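Local coordinates for protein extracellular ligand-binding receptor (Rhodopseudomonas palustris, PDB 3SG0) that probably binds lignin-derived aromatic acids outside the cytoplasmic membrane, as a solute-binding protein of the leucine-binding family, and holds benzoyl-formic acid in this structure, at residues I28-T33 and V92-S97; P215-I220 and K240-Q245. One frame throughout, in Å; residues are numbered along the deposited sequence.

Contact 1: I28-T33 and V92-S97; sequences IKIGIT and VLIGSS
I30 and V92 stand side by side on one face of two neighbouring parallel strands, with the I30 CD1 methyl 3.8 Å from V92 CB. The other branch of I30, CG2, lies anti to the backbone N and reaches diagonally to I94, meeting its CD1 at 3.7 Å. I30 thus touches both residues that share its face on the facing strand. On the other face G31 has no side chain, and the CD1 methyl of L93 swings in alongside it, 3.6 Å from G31 O. Backbone bonds hold this register. G31 N donates to V92 O, I94 N to G31 O at 2.7 Å, and T33 N to I94 O at 2.9 Å; the middle one is the most bent, with 144° at the hydrogen.

The strands are neighbours in the six-stranded, mostly parallel sheet of one lobe of a periplasmic binding protein. Strand 61-69 flanks 28-33 on its far side, and strand 116-118 does the same for 92-94. M315 of helix 306-328 packs on both I30 and I94, covering their face.

Beyond I94 the chain runs on through G95 and a cis peptide to S96, and bends only after it. T33 O receives CA-H contacts from both G95, at 3.2 Å, and S96, the latter nearly straight at 170°. Any CB on G95 would run into T33 O. The hydroxyls of T33 and S96 both hydrogen-bond D70 OD2, tying T33 and the loop after strand 92-94 to one carboxylate; N80 also bonds T33 OG1. S97 OG is held by Q47 OE1 and S35 N, and S97 itself belongs to the pocket that binds benzoyl-formic acid.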
# COMPACT_ATOMS: atom_id res chain seq x y z
N ILE A 28 -19.44 8.60 15.89
CA ILE A 28 -18.64 7.58 15.21
C ILE A 28 -17.17 7.87 15.49
O ILE A 28 -16.73 9.01 15.42
CB ILE A 28 -18.92 7.58 13.70
CG1 ILE A 28 -20.38 7.19 13.45
CG2 ILE A 28 -17.98 6.63 13.00
CD1 ILE A 28 -20.82 7.37 12.01
N LYS A 29 -16.41 6.82 15.82
CA LYS A 29 -15.00 6.99 16.16
C LYS A 29 -14.15 6.08 15.30
O LYS A 29 -14.43 4.89 15.16
CB LYS A 29 -14.77 6.67 17.63
CG LYS A 29 -15.48 7.60 18.59
CD LYS A 29 -15.20 7.20 20.02
CE LYS A 29 -15.76 8.20 21.00
NZ LYS A 29 -15.28 7.92 22.39
N ILE A 30 -13.11 6.66 14.70
CA ILE A 30 -12.23 5.93 13.80
C ILE A 30 -10.82 6.03 14.37
O ILE A 30 -10.32 7.14 14.60
CB ILE A 30 -12.23 6.57 12.40
CG1 ILE A 30 -13.65 6.69 11.83
CG2 ILE A 30 -11.30 5.81 11.46
CD1 ILE A 30 -14.32 5.39 11.52
N GLY A 31 -10.18 4.89 14.61
CA GLY A 31 -8.81 4.87 15.09
C GLY A 31 -7.86 4.60 13.96
O GLY A 31 -8.15 3.76 13.11
N ILE A 32 -6.71 5.27 13.95
CA ILE A 32 -5.73 5.09 12.89
C ILE A 32 -4.34 4.96 13.52
O ILE A 32 -3.97 5.76 14.38
CB ILE A 32 -5.71 6.30 11.92
CG1 ILE A 32 -7.13 6.68 11.48
CG2 ILE A 32 -4.84 5.99 10.72
CD1 ILE A 32 -7.20 8.02 10.75
N THR A 33 -3.60 3.94 13.12
CA THR A 33 -2.18 3.84 13.45
C THR A 33 -1.41 3.81 12.14
O THR A 33 -1.76 3.08 11.21
CB THR A 33 -1.89 2.62 14.36
OG1 THR A 33 -0.51 2.63 14.76
CG2 THR A 33 -2.23 1.29 13.69
N VAL A 92 -14.08 1.57 13.90
CA VAL A 92 -13.23 1.04 12.85
C VAL A 92 -11.79 1.37 13.20
O VAL A 92 -11.51 2.46 13.70
CB VAL A 92 -13.56 1.68 11.48
CG1 VAL A 92 -12.65 1.13 10.39
CG2 VAL A 92 -15.02 1.47 11.11
N LEU A 93 -10.88 0.43 12.93
CA LEU A 93 -9.45 0.66 13.07
C LEU A 93 -8.85 0.69 11.68
O LEU A 93 -9.25 -0.09 10.82
CB LEU A 93 -8.82 -0.48 13.86
CG LEU A 93 -7.33 -0.41 14.18
CD1 LEU A 93 -6.95 0.89 14.91
CD2 LEU A 93 -6.90 -1.62 15.00
N ILE A 94 -7.90 1.59 11.46
CA ILE A 94 -7.21 1.71 10.19
C ILE A 94 -5.71 1.66 10.44
O ILE A 94 -5.21 2.34 11.34
CB ILE A 94 -7.59 3.02 9.47
CG1 ILE A 94 -9.12 3.09 9.28
CG2 ILE A 94 -6.84 3.15 8.16
CD1 ILE A 94 -9.60 4.32 8.53
N GLY A 95 -5.00 0.83 9.68
CA GLY A 95 -3.54 0.78 9.77
C GLY A 95 -3.00 -0.63 9.63
O GLY A 95 -3.74 -1.59 9.39
N SER A 96 -1.68 -0.79 9.74
CA SER A 96 -0.72 0.30 9.71
C SER A 96 -0.33 0.56 8.25
O SER A 96 -1.07 0.21 7.32
CB SER A 96 0.48 -0.08 10.57
OG SER A 96 1.47 0.94 10.59
N SER A 97 0.83 1.19 8.07
CA SER A 97 1.34 1.56 6.75
C SER A 97 2.14 0.46 6.09
O SER A 97 2.29 0.46 4.86
CB SER A 97 2.27 2.76 6.89
OG SER A 97 1.68 3.82 7.63

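Contact 2: P215-I220 and K240-Q245; sequences PDAVFI and KGAIYQ
I220 and Q245 fit together at the carboxyl-terminal end of a parallel strand pair, the two strands of a beta-alpha-beta unit whose crossover is helix 228-236. The glutamine chain bends at its second torsion (chi2 -108°), which brings the amide back over the isoleucine: OE1 lies 3.4 Å from I220 CG2, and NE2 3.6 Å from I220 CD1. The same CD1 methyl also rests on I243 CG2, so the isoleucine tip touches a methyl and an amide on adjoining sides. Q231 OE1 and A227 O hold Q245 NE2, fixing the amide's rotation. Replacing Q245 with an alanine would probably uncover I220 CG2 and leave Q231 OE1 and A227 O without this donor.

On the other face F219 and Y244 cross at about a right angle. With CG of F219 anti to the backbone N (chi1 -167°), its ring leans toward the neighbouring strand and CD1 comes 3.7 Å from Y244 CB. The tyrosine ring runs back toward the start of the strands and puts its CE2 edge against the small A217, whose CB lies in the ring plane 3.8 Å away. I150, I154 and Y153 of helix 143-156 pack against this aromatic pair.

Three backbone bonds join the strands: V218 N to A242 O, Y244 N to V218 O, and I220 N to Y244 O. Where the strands part at their beginning, one water spans the gap, donating to D216 O at 3.0 Å and accepting from A242 N at 2.9 Å.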
# COMPACT_ATOMS: atom_id res chain seq x y z
N PRO A 215 23.62 -9.97 -14.51
CA PRO A 215 22.23 -10.07 -14.95
C PRO A 215 21.90 -9.04 -16.02
O PRO A 215 22.62 -8.06 -16.18
CB PRO A 215 21.45 -9.76 -13.68
CG PRO A 215 22.32 -8.79 -12.96
CD PRO A 215 23.74 -9.24 -13.23
N ASP A 216 20.80 -9.26 -16.73
CA ASP A 216 20.29 -8.31 -17.71
C ASP A 216 19.54 -7.16 -17.03
O ASP A 216 19.54 -6.02 -17.50
CB ASP A 216 19.36 -9.02 -18.69
CG ASP A 216 20.04 -10.18 -19.40
OD1 ASP A 216 21.14 -9.97 -19.96
OD2 ASP A 216 19.48 -11.30 -19.38
N ALA A 217 18.91 -7.47 -15.89
CA ALA A 217 18.11 -6.50 -15.17
C ALA A 217 18.16 -6.87 -13.70
O ALA A 217 18.58 -7.97 -13.35
CB ALA A 217 16.67 -6.52 -15.67
N VAL A 218 17.74 -5.94 -12.85
CA VAL A 218 17.64 -6.22 -11.42
C VAL A 218 16.28 -5.78 -10.91
O VAL A 218 15.80 -4.69 -11.25
CB VAL A 218 18.76 -5.52 -10.62
CG1 VAL A 218 18.59 -5.79 -9.13
CG2 VAL A 218 20.12 -6.01 -11.09
N PHE A 219 15.66 -6.64 -10.11
CA PHE A 219 14.42 -6.34 -9.42
C PHE A 219 14.70 -5.97 -7.97
O PHE A 219 15.44 -6.68 -7.27
CB PHE A 219 13.48 -7.54 -9.45
CG PHE A 219 12.09 -7.19 -9.04
CD1 PHE A 219 11.18 -6.77 -9.99
CD2 PHE A 219 11.70 -7.20 -7.70
CE1 PHE A 219 9.90 -6.40 -9.64
CE2 PHE A 219 10.41 -6.82 -7.34
CZ PHE A 219 9.52 -6.42 -8.32
N ILE A 220 14.10 -4.87 -7.52
CA ILE A 220 14.21 -4.43 -6.13
C ILE A 220 12.82 -4.43 -5.51
O ILE A 220 11.90 -3.79 -6.04
CB ILE A 220 14.80 -3.00 -6.07
CG1 ILE A 220 16.19 -2.97 -6.72
CG2 ILE A 220 14.84 -2.50 -4.62
CD1 ILE A 220 16.75 -1.58 -6.90
N LYS A 240 24.34 -1.03 -15.61
CA LYS A 240 23.70 -0.17 -16.59
C LYS A 240 22.37 -0.71 -17.10
O LYS A 240 21.66 -0.02 -17.83
CB LYS A 240 24.65 0.08 -17.77
CG LYS A 240 25.97 0.74 -17.37
CD LYS A 240 26.15 2.09 -18.04
CE LYS A 240 27.48 2.72 -17.69
NZ LYS A 240 27.59 3.02 -16.23
N GLY A 241 22.02 -1.93 -16.71
CA GLY A 241 20.80 -2.55 -17.18
C GLY A 241 19.53 -2.00 -16.56
O GLY A 241 19.56 -1.09 -15.73
N ALA A 242 18.40 -2.55 -16.97
CA ALA A 242 17.11 -2.12 -16.45
C ALA A 242 16.96 -2.45 -14.97
O ALA A 242 17.37 -3.52 -14.52
CB ALA A 242 15.99 -2.76 -17.24
N ILE A 243 16.37 -1.52 -14.22
CA ILE A 243 16.04 -1.76 -12.83
C ILE A 243 14.53 -1.61 -12.64
O ILE A 243 13.92 -0.65 -13.12
CB ILE A 243 16.82 -0.82 -11.90
CG1 ILE A 243 18.32 -1.11 -11.99
CG2 ILE A 243 16.34 -0.98 -10.46
CD1 ILE A 243 19.18 -0.13 -11.21
N TYR A 244 13.95 -2.59 -11.98
CA TYR A 244 12.52 -2.62 -11.70
C TYR A 244 12.30 -2.48 -10.21
O TYR A 244 13.08 -3.01 -9.41
CB TYR A 244 11.93 -3.93 -12.22
CG TYR A 244 12.12 -4.02 -13.71
CD1 TYR A 244 11.28 -3.32 -14.56
CD2 TYR A 244 13.16 -4.75 -14.26
CE1 TYR A 244 11.46 -3.36 -15.92
CE2 TYR A 244 13.34 -4.79 -15.63
CZ TYR A 244 12.49 -4.09 -16.45
OH TYR A 244 12.67 -4.13 -17.81
N GLN A 245 11.26 -1.74 -9.83
CA GLN A 245 10.91 -1.57 -8.43
C GLN A 245 9.46 -2.00 -8.26
O GLN A 245 8.93 -2.75 -9.08
CB GLN A 245 11.16 -0.13 -7.98
CG GLN A 245 12.65 0.26 -7.95
CD GLN A 245 13.22 0.40 -6.54
OE1 GLN A 245 12.65 -0.09 -5.56
NE2 GLN A 245 14.35 1.10 -6.43
O HOH W 1 18.58 -3.98 -19.47
O HOH W 2 10.62 -1.73 -4.87

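In the fold
Contact 1 is complete before contact 2 begins along the chain, and the two flank the middle of the molecule, their centres 37 Å apart and nearest atoms about 15 Å apart. They share no sheet. Contact 1 joins inner strands of the mixed six-stranded sheet, whereas contact 2 joins strand 217-221 to the outermost strand 242-244 of the four-stranded parallel sheet. Such separate sheets fit the two-lobed periplasmic binding protein fold, with ligand held in the cleft. The loop after 92-94 and the end of 240-245 lie toward the cleft: the side chains of S97 and Q245 are about 6 and 10 Å from benzoyl-formic acid.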